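PDB 5MDN: DNA polymerase from Pyrobaculum calidifontis, which probably catalyses the template-directed addition of deoxyribonucleotides to a growing DNA strand, releasing diphosphate, as a family B DNA polymerase. Local coordinates for residues V661-L675 against S739-I752. Residues are numbered along the deposited sequence; the frame is centred on the assembly and turned at random.
Sequences VVERLKAYKFDLDDL and SKVDVDYYIEKQVI
In the C-terminal helical region of this family B polymerase, the last turns of helix 647-666 pack nearly antiparallel against helix 743-756, the two local axes 10.4 Å apart at 164°. Ile747 lies across Val662, its CG1 3.7 Å from both CG1 and CG2 of that valine, and its CD1 reaches on to Leu665 CD2 and the aliphatic part of Lys666. One turn away Leu665 and Val743 lie alongside each other pointing opposite ways, Leu665 CG 3.6 Å from Val743 CG2. Beyond this pair helix 647-666 ends in a Schellman motif, where Tyr668 has positive phi (59°); its ring edge lies near Val741 O in the loop that leads to Asp742, the N-cap of the other helix. Val741 from that loop packs onto Phe670 and Leu675, which also touch each other: its CG2 meets Phe670 CZ at 3.6 Å, and its CG1 Leu675 CD1 at 3.9 Å. Leu675 in turn runs along CD2 and CE2 of Tyr746, its CB 3.5 Å from CE2. With CG anti to its carbonyl carbon (chi1 -77°), Tyr746 brings OH to 2.7 Å from Leu675 O, and the same hydroxyl is in a weak hydrogen bond with the backbone N of Ile718 in strand 716-718. Replacing Tyr746 by an alanine would probably open a gap beside Leu675 and leave Ile718 N without its hydroxyl partner.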
ATOM      1  N   VAL A 661     -25.610  27.548   4.071  1.00 92.87           N
ATOM      2  CA  VAL A 661     -25.311  26.618   5.158  1.00 93.56           C
ATOM      3  C   VAL A 661     -25.340  27.351   6.494  1.00 96.20           C
ATOM      4  O   VAL A 661     -25.854  26.831   7.492  1.00 99.16           O
ATOM      5  CB  VAL A 661     -23.973  25.888   4.917  1.00 91.25           C
ATOM      6  CG1 VAL A 661     -22.814  26.858   4.803  1.00 90.15           C
ATOM      7  CG2 VAL A 661     -23.714  24.871   6.023  1.00 92.62           C
ATOM      8  N   VAL A 662     -24.788  28.568   6.540  1.00 99.94           N
ATOM      9  CA  VAL A 662     -24.834  29.363   7.764  1.00100.13           C
ATOM     10  C   VAL A 662     -26.277  29.721   8.100  1.00100.87           C
ATOM     11  O   VAL A 662     -26.666  29.767   9.274  1.00 98.16           O
ATOM     12  CB  VAL A 662     -23.951  30.618   7.618  1.00 99.09           C
ATOM     13  CG1 VAL A 662     -24.165  31.566   8.786  1.00 99.20           C
ATOM     14  CG2 VAL A 662     -22.486  30.226   7.517  1.00 98.28           C
ATOM     15  N   GLU A 663     -27.097  29.964   7.072  1.00 97.49           N
ATOM     16  CA  GLU A 663     -28.498  30.313   7.289  1.00102.81           C
ATOM     17  C   GLU A 663     -29.252  29.171   7.965  1.00106.08           C
ATOM     18  O   GLU A 663     -29.919  29.374   8.986  1.00110.00           O
ATOM     19  CB  GLU A 663     -29.146  30.698   5.954  1.00101.92           C
ATOM     20  CG  GLU A 663     -30.541  31.307   6.065  1.00 97.85           C
ATOM     21  CD  GLU A 663     -31.642  30.264   6.054  1.00 96.01           C
ATOM     22  OE1 GLU A 663     -31.344  29.089   5.750  1.00 93.65           O
ATOM     23  OE2 GLU A 663     -32.801  30.614   6.360  1.00 95.85           O
ATOM     24  N   ARG A 664     -29.158  27.954   7.414  1.00109.12           N
ATOM     25  CA  ARG A 664     -29.795  26.821   8.080  1.00105.21           C
ATOM     26  C   ARG A 664     -29.113  26.481   9.398  1.00100.20           C
ATOM     27  O   ARG A 664     -29.742  25.879  10.273  1.00 97.10           O
ATOM     28  CB  ARG A 664     -29.779  25.562   7.210  1.00103.08           C
ATOM     29  CG  ARG A 664     -28.396  24.972   7.020  1.00103.63           C
ATOM     30  CD  ARG A 664     -28.468  23.531   6.550  1.00101.15           C
ATOM     31  NE  ARG A 664     -27.136  22.956   6.383  1.00100.39           N
ATOM     32  CZ  ARG A 664     -26.484  22.321   7.352  1.00100.00           C
ATOM     33  NH1 ARG A 664     -27.042  22.193   8.549  1.00 99.80           N
ATOM     34  NH2 ARG A 664     -25.277  21.820   7.128  1.00 99.03           N
ATOM     35  N   LEU A 665     -27.837  26.843   9.553  1.00 98.77           N
ATOM     36  CA  LEU A 665     -27.124  26.523  10.783  1.00103.18           C
ATOM     37  C   LEU A 665     -27.578  27.423  11.922  1.00112.01           C
ATOM     38  O   LEU A 665     -27.736  26.963  13.059  1.00112.32           O
ATOM     39  CB  LEU A 665     -25.616  26.645  10.561  1.00103.53           C
ATOM     40  CG  LEU A 665     -24.659  25.956  11.535  1.00102.97           C
ATOM     41  CD1 LEU A 665     -25.000  24.483  11.673  1.00104.76           C
ATOM     42  CD2 LEU A 665     -23.218  26.139  11.080  1.00104.42           C
ATOM     43  N   LYS A 666     -27.803  28.706  11.635  1.00118.00           N
ATOM     44  CA  LYS A 666     -28.357  29.611  12.631  1.00112.02           C
ATOM     45  C   LYS A 666     -29.851  29.400  12.838  1.00108.57           C
ATOM     46  O   LYS A 666     -30.386  29.824  13.869  1.00116.32           O
ATOM     47  CB  LYS A 666     -28.080  31.062  12.233  1.00107.85           C
ATOM     48  CG  LYS A 666     -26.677  31.531  12.586  1.00106.13           C
ATOM     49  CD  LYS A 666     -26.519  33.027  12.381  1.00102.49           C
ATOM     50  CE  LYS A 666     -25.166  33.507  12.879  1.00102.10           C
ATOM     51  NZ  LYS A 666     -24.929  34.943  12.562  1.00102.11           N
ATOM     52  N   ALA A 667     -30.530  28.756  11.890  1.00111.27           N
ATOM     53  CA  ALA A 667     -31.942  28.420  12.034  1.00108.65           C
ATOM     54  C   ALA A 667     -32.161  27.123  12.801  1.00107.75           C
ATOM     55  O   ALA A 667     -33.313  26.710  12.974  1.00102.13           O
ATOM     56  CB  ALA A 667     -32.604  28.325  10.659  1.00106.81           C
ATOM     57  N   TYR A 668     -31.083  26.486  13.257  1.00106.19           N
ATOM     58  CA  TYR A 668     -31.135  25.270  14.065  1.00110.71           C
ATOM     59  C   TYR A 668     -31.864  24.144  13.325  1.00109.91           C
ATOM     60  O   TYR A 668     -32.890  23.625  13.773  1.00111.56           O
ATOM     61  CB  TYR A 668     -31.792  25.557  15.422  1.00113.50           C
ATOM     62  CG  TYR A 668     -31.089  26.628  16.233  1.00117.13           C
ATOM     63  CD1 TYR A 668     -29.837  26.407  16.794  1.00117.32           C
ATOM     64  CD2 TYR A 668     -31.685  27.868  16.433  1.00119.07           C
ATOM     65  CE1 TYR A 668     -29.201  27.394  17.532  1.00118.26           C
ATOM     66  CE2 TYR A 668     -31.060  28.856  17.167  1.00118.52           C
ATOM     67  CZ  TYR A 668     -29.819  28.616  17.714  1.00120.84           C
ATOM     68  OH  TYR A 668     -29.195  29.600  18.446  1.00122.01           O
ATOM     69  N   LYS A 669     -31.305  23.767  12.171  1.00109.99           N
ATOM     70  CA  LYS A 669     -31.803  22.633  11.399  1.00105.78           C
ATOM     71  C   LYS A 669     -30.682  21.642  11.097  1.00100.56           C
ATOM     72  O   LYS A 669     -30.819  20.805  10.199  1.00 97.50           O
ATOM     73  CB  LYS A 669     -32.425  23.095  10.080  1.00108.04           C
ATOM     74  CG  LYS A 669     -33.345  22.070   9.430  1.00110.44           C
ATOM     75  CD  LYS A 669     -33.504  22.331   7.950  1.00113.00           C
ATOM     76  CE  LYS A 669     -32.142  22.118   7.288  1.00111.98           C
ATOM     77  NZ  LYS A 669     -32.159  22.162   5.803  1.00110.85           N
ATOM     78  N   PHE A 670     -29.581  21.707  11.832  1.00103.50           N
ATOM     79  CA  PHE A 670     -28.482  20.792  11.588  1.00105.08           C
ATOM     80  C   PHE A 670     -28.772  19.414  12.174  1.00107.33           C
ATOM     81  O   PHE A 670     -29.582  19.254  13.091  1.00108.32           O
ATOM     82  CB  PHE A 670     -27.188  21.354  12.178  1.00106.18           C
ATOM     83  CG  PHE A 670     -27.294  21.716  13.631  1.00111.30           C
ATOM     84  CD1 PHE A 670     -27.179  20.745  14.615  1.00113.16           C
ATOM     85  CD2 PHE A 670     -27.528  23.025  14.015  1.00116.41           C
ATOM     86  CE1 PHE A 670     -27.286  21.077  15.951  1.00115.44           C
ATOM     87  CE2 PHE A 670     -27.636  23.363  15.348  1.00117.87           C
ATOM     88  CZ  PHE A 670     -27.514  22.387  16.318  1.00117.93           C
ATOM     89  N   ASP A 671     -28.101  18.412  11.618  1.00110.64           N
ATOM     90  CA  ASP A 671     -27.984  17.117  12.266  1.00109.33           C
ATOM     91  C   ASP A 671     -26.760  17.170  13.167  1.00105.26           C
ATOM     92  O   ASP A 671     -25.702  17.654  12.754  1.00 95.85           O
ATOM     93  CB  ASP A 671     -27.858  15.990  11.238  1.00110.54           C
ATOM     94  CG  ASP A 671     -27.827  14.614  11.881  1.00115.83           C
ATOM     95  OD1 ASP A 671     -28.023  14.517  13.110  1.00120.91           O
ATOM     96  OD2 ASP A 671     -27.605  13.624  11.151  1.00123.48           O
ATOM     97  N   LEU A 672     -26.908  16.683  14.401  1.00114.34           N
ATOM     98  CA  LEU A 672     -25.838  16.850  15.377  1.00108.35           C
ATOM     99  C   LEU A 672     -24.583  16.085  14.978  1.00105.30           C
ATOM    100  O   LEU A 672     -23.472  16.563  15.231  1.00102.56           O
ATOM    101  CB  LEU A 672     -26.313  16.407  16.761  1.00106.29           C
ATOM    102  CG  LEU A 672     -25.394  16.775  17.927  1.00106.95           C
ATOM    103  CD1 LEU A 672     -25.438  18.273  18.186  1.00105.02           C
ATOM    104  CD2 LEU A 672     -25.772  16.001  19.179  1.00111.37           C
ATOM    105  N   ASP A 673     -24.740  14.925  14.330  1.00106.55           N
ATOM    106  CA  ASP A 673     -23.592  14.118  13.918  1.00104.25           C
ATOM    107  C   ASP A 673     -22.578  14.931  13.123  1.00104.53           C
ATOM    108  O   ASP A 673     -21.366  14.716  13.243  1.00 97.50           O
ATOM    109  CB  ASP A 673     -24.067  12.916  13.102  1.00104.09           C
ATOM    110  CG  ASP A 673     -24.902  11.950  13.917  1.00106.83           C
ATOM    111  OD1 ASP A 673     -24.662  11.838  15.138  1.00108.25           O
ATOM    112  OD2 ASP A 673     -25.797  11.303  13.338  1.00108.23           O
ATOM    113  N   ASP A 674     -23.054  15.866  12.299  1.00107.64           N
ATOM    114  CA  ASP A 674     -22.153  16.658  11.471  1.00103.87           C
ATOM    115  C   ASP A 674     -21.317  17.639  12.286  1.00102.72           C
ATOM    116  O   ASP A 674     -20.335  18.177  11.762  1.00101.98           O
ATOM    117  CB  ASP A 674     -22.952  17.409  10.406  1.00103.46           C
ATOM    118  CG  ASP A 674     -23.762  16.478   9.522  1.00103.42           C
ATOM    119  OD1 ASP A 674     -23.206  15.457   9.063  1.00101.65           O
ATOM    120  OD2 ASP A 674     -24.955  16.766   9.289  1.00107.48           O
ATOM    121  N   LEU A 675     -21.683  17.893  13.543  1.00108.42           N
ATOM    122  CA  LEU A 675     -20.968  18.854  14.372  1.00110.03           C
ATOM    123  C   LEU A 675     -19.888  18.228  15.251  1.00109.85           C
ATOM    124  O   LEU A 675     -19.116  18.968  15.870  1.00109.56           O
ATOM    125  CB  LEU A 675     -21.957  19.624  15.255  1.00109.60           C
ATOM    126  CG  LEU A 675     -23.052  20.412  14.530  1.00110.46           C
ATOM    127  CD1 LEU A 675     -23.776  21.332  15.498  1.00110.42           C
ATOM    128  CD2 LEU A 675     -22.477  21.201  13.363  1.00111.61           C
ATOM    129  N   SER A 739     -30.077  20.515  21.624  1.00139.31           N
ATOM    130  CA  SER A 739     -29.794  21.154  20.341  1.00133.01           C
ATOM    131  C   SER A 739     -29.628  22.662  20.504  1.00131.92           C
ATOM    132  O   SER A 739     -30.099  23.451  19.683  1.00132.25           O
ATOM    133  CB  SER A 739     -30.878  20.828  19.309  1.00129.16           C
ATOM    134  OG  SER A 739     -31.062  19.428  19.177  1.00125.63           O
ATOM    135  N   LYS A 740     -28.950  23.069  21.575  1.00132.70           N
ATOM    136  CA  LYS A 740     -28.484  24.445  21.760  1.00133.09           C
ATOM    137  C   LYS A 740     -26.960  24.442  21.694  1.00139.84           C
ATOM    138  O   LYS A 740     -26.282  24.098  22.670  1.00139.63           O
ATOM    139  CB  LYS A 740     -29.027  25.046  23.050  1.00128.90           C
ATOM    140  CG  LYS A 740     -30.434  25.617  22.887  1.00123.93           C
ATOM    141  CD  LYS A 740     -31.489  24.533  22.797  1.00119.55           C
ATOM    142  CE  LYS A 740     -32.852  25.102  22.441  1.00116.50           C
ATOM    143  NZ  LYS A 740     -33.820  24.007  22.154  1.00115.48           N
ATOM    144  N   VAL A 741     -26.443  24.732  20.503  1.00129.38           N
ATOM    145  CA  VAL A 741     -25.032  24.598  20.165  1.00132.92           C
ATOM    146  C   VAL A 741     -24.454  25.972  19.839  1.00128.11           C
ATOM    147  O   VAL A 741     -25.121  26.799  19.209  1.00124.60           O
ATOM    148  CB  VAL A 741     -24.843  23.608  19.002  1.00136.01           C
ATOM    149  CG1 VAL A 741     -23.372  23.335  18.767  1.00134.24           C
ATOM    150  CG2 VAL A 741     -25.589  22.313  19.302  1.00134.65           C
ATOM    151  N   ASP A 742     -23.212  26.216  20.265  1.00133.37           N
ATOM    152  CA  ASP A 742     -22.550  27.493  19.992  1.00128.20           C
ATOM    153  C   ASP A 742     -22.326  27.620  18.492  1.00121.25           C
ATOM    154  O   ASP A 742     -21.256  27.288  17.973  1.00115.80           O
ATOM    155  CB  ASP A 742     -21.220  27.607  20.741  1.00129.56           C
ATOM    156  CG  ASP A 742     -20.554  28.965  20.551  1.00125.17           C
ATOM    157  OD1 ASP A 742     -21.220  29.898  20.052  1.00120.14           O
ATOM    158  OD2 ASP A 742     -19.360  29.099  20.894  1.00122.43           O
ATOM    159  N   VAL A 743     -23.351  28.107  17.789  1.00118.11           N
ATOM    160  CA  VAL A 743     -23.276  28.250  16.338  1.00119.19           C
ATOM    161  C   VAL A 743     -22.196  29.251  15.942  1.00117.22           C
ATOM    162  O   VAL A 743     -21.549  29.092  14.902  1.00121.40           O
ATOM    163  CB  VAL A 743     -24.666  28.630  15.780  1.00123.18           C
ATOM    164  CG1 VAL A 743     -24.773  30.126  15.476  1.00125.26           C
ATOM    165  CG2 VAL A 743     -24.982  27.808  14.555  1.00126.50           C
ATOM    166  N   ASP A 744     -21.979  30.289  16.757  1.00123.31           N
ATOM    167  CA  ASP A 744     -20.964  31.288  16.438  1.00123.58           C
ATOM    168  C   ASP A 744     -19.580  30.663  16.310  1.00122.29           C
ATOM    169  O   ASP A 744     -18.734  31.175  15.568  1.00129.93           O
ATOM    170  CB  ASP A 744     -20.960  32.383  17.501  1.00120.71           C
ATOM    171  CG  ASP A 744     -22.259  33.164  17.540  1.00116.87           C
ATOM    172  OD1 ASP A 744     -23.201  32.785  16.812  1.00113.15           O
ATOM    173  OD2 ASP A 744     -22.341  34.151  18.298  1.00110.83           O
ATOM    174  N   TYR A 745     -19.329  29.563  17.021  1.00124.42           N
ATOM    175  CA  TYR A 745     -18.070  28.845  16.858  1.00124.11           C
ATOM    176  C   TYR A 745     -17.990  28.193  15.482  1.00130.92           C
ATOM    177  O   TYR A 745     -17.004  28.369  14.754  1.00133.11           O
ATOM    178  CB  TYR A 745     -17.940  27.789  17.960  1.00119.31           C
ATOM    179  CG  TYR A 745     -16.641  27.004  17.969  1.00113.49           C
ATOM    180  CD1 TYR A 745     -16.434  25.936  17.102  1.00111.63           C
ATOM    181  CD2 TYR A 745     -15.647  27.294  18.894  1.00113.57           C
ATOM    182  CE1 TYR A 745     -15.254  25.215  17.125  1.00112.41           C
ATOM    183  CE2 TYR A 745     -14.470  26.570  18.934  1.00116.13           C
ATOM    184  CZ  TYR A 745     -14.277  25.536  18.044  1.00113.61           C
ATOM    185  OH  TYR A 745     -13.103  24.818  18.075  1.00105.96           O
ATOM    186  N   TYR A 746     -19.025  27.437  15.107  1.00121.97           N
ATOM    187  CA  TYR A 746     -18.968  26.630  13.894  1.00119.99           C
ATOM    188  C   TYR A 746     -19.033  27.452  12.613  1.00115.87           C
ATOM    189  O   TYR A 746     -18.572  26.977  11.572  1.00117.08           O
ATOM    190  CB  TYR A 746     -20.091  25.593  13.912  1.00120.70           C
ATOM    191  CG  TYR A 746     -19.790  24.424  14.819  1.00125.66           C
ATOM    192  CD1 TYR A 746     -18.481  24.018  15.037  1.00127.35           C
ATOM    193  CD2 TYR A 746     -20.807  23.734  15.466  1.00124.69           C
ATOM    194  CE1 TYR A 746     -18.190  22.955  15.867  1.00123.35           C
ATOM    195  CE2 TYR A 746     -20.524  22.667  16.301  1.00122.73           C
ATOM    196  CZ  TYR A 746     -19.214  22.282  16.496  1.00121.29           C
ATOM    197  OH  TYR A 746     -18.921  21.223  17.323  1.00117.74           O
ATOM    198  N   ILE A 747     -19.577  28.667  12.655  1.00118.04           N
ATOM    199  CA  ILE A 747     -19.531  29.527  11.476  1.00114.00           C
ATOM    200  C   ILE A 747     -18.186  30.232  11.360  1.00113.48           C
ATOM    201  O   ILE A 747     -17.618  30.332  10.266  1.00115.94           O
ATOM    202  CB  ILE A 747     -20.701  30.529  11.486  1.00111.18           C
ATOM    203  CG1 ILE A 747     -22.009  29.810  11.153  1.00112.21           C
ATOM    204  CG2 ILE A 747     -20.452  31.670  10.511  1.00109.91           C
ATOM    205  CD1 ILE A 747     -23.009  29.803  12.265  1.00112.17           C
ATOM    206  N   GLU A 748     -17.638  30.702  12.481  1.00117.59           N
ATOM    207  CA  GLU A 748     -16.518  31.631  12.401  1.00122.55           C
ATOM    208  C   GLU A 748     -15.175  30.944  12.177  1.00127.35           C
ATOM    209  O   GLU A 748     -14.382  31.414  11.356  1.00130.47           O
ATOM    210  CB  GLU A 748     -16.452  32.491  13.664  1.00124.14           C
ATOM    211  CG  GLU A 748     -17.605  33.466  13.810  1.00122.97           C
ATOM    212  CD  GLU A 748     -17.508  34.288  15.076  1.00121.78           C
ATOM    213  OE1 GLU A 748     -16.564  34.054  15.863  1.00119.95           O
ATOM    214  OE2 GLU A 748     -18.377  35.163  15.286  1.00120.11           O
ATOM    215  N   LYS A 749     -14.877  29.844  12.869  1.00118.66           N
ATOM    216  CA  LYS A 749     -13.510  29.341  12.820  1.00124.10           C
ATOM    217  C   LYS A 749     -13.335  28.049  12.030  1.00127.93           C
ATOM    218  O   LYS A 749     -12.225  27.511  12.021  1.00125.34           O
ATOM    219  CB  LYS A 749     -12.939  29.179  14.234  1.00123.70           C
ATOM    220  CG  LYS A 749     -13.680  28.254  15.173  1.00119.03           C
ATOM    221  CD  LYS A 749     -13.105  28.415  16.573  1.00118.17           C
ATOM    222  CE  LYS A 749     -11.634  28.016  16.639  1.00116.64           C
ATOM    223  NZ  LYS A 749     -11.447  26.540  16.562  1.00113.28           N
ATOM    224  N   GLN A 750     -14.373  27.541  11.353  1.00119.97           N
ATOM    225  CA  GLN A 750     -14.155  26.417  10.439  1.00119.03           C
ATOM    226  C   GLN A 750     -14.997  26.429   9.166  1.00105.23           C
ATOM    227  O   GLN A 750     -14.437  26.241   8.082  1.00103.87           O
ATOM    228  CB  GLN A 750     -14.268  25.060  11.129  1.00125.87           C
ATOM    229  CG  GLN A 750     -12.894  24.656  11.611  1.00126.30           C
ATOM    230  CD  GLN A 750     -11.822  25.071  10.590  1.00126.26           C
ATOM    231  OE1 GLN A 750     -11.885  24.708   9.412  1.00130.26           O
ATOM    232  NE2 GLN A 750     -10.852  25.865  11.038  1.00125.09           N
ATOM    233  N   VAL A 751     -16.314  26.627   9.252  1.00107.37           N
ATOM    234  CA  VAL A 751     -17.122  26.542   8.036  1.00102.35           C
ATOM    235  C   VAL A 751     -16.674  27.601   7.033  1.00101.89           C
ATOM    236  O   VAL A 751     -16.603  27.342   5.826  1.00105.40           O
ATOM    237  CB  VAL A 751     -18.623  26.657   8.363  1.00102.24           C
ATOM    238  CG1 VAL A 751     -19.429  26.932   7.102  1.00102.27           C
ATOM    239  CG2 VAL A 751     -19.122  25.371   9.005  1.00104.48           C
ATOM    240  N   ILE A 752     -16.351  28.799   7.511  1.00109.79           N
ATOM    241  CA  ILE A 752     -15.779  29.822   6.635  1.00104.46           C
ATOM    242  C   ILE A 752     -14.333  29.446   6.298  1.00102.70           C
ATOM    243  O   ILE A 752     -13.986  29.417   5.109  1.00104.12           O
ATOM    244  CB  ILE A 752     -15.897  31.231   7.248  1.00101.18           C
ATOM    245  CG1 ILE A 752     -17.181  31.924   6.784  1.00 99.02           C
ATOM    246  CG2 ILE A 752     -14.702  32.099   6.873  1.00 99.22           C
ATOM    247  CD1 ILE A 752     -18.454  31.164   7.085  1.00100.34           C
TER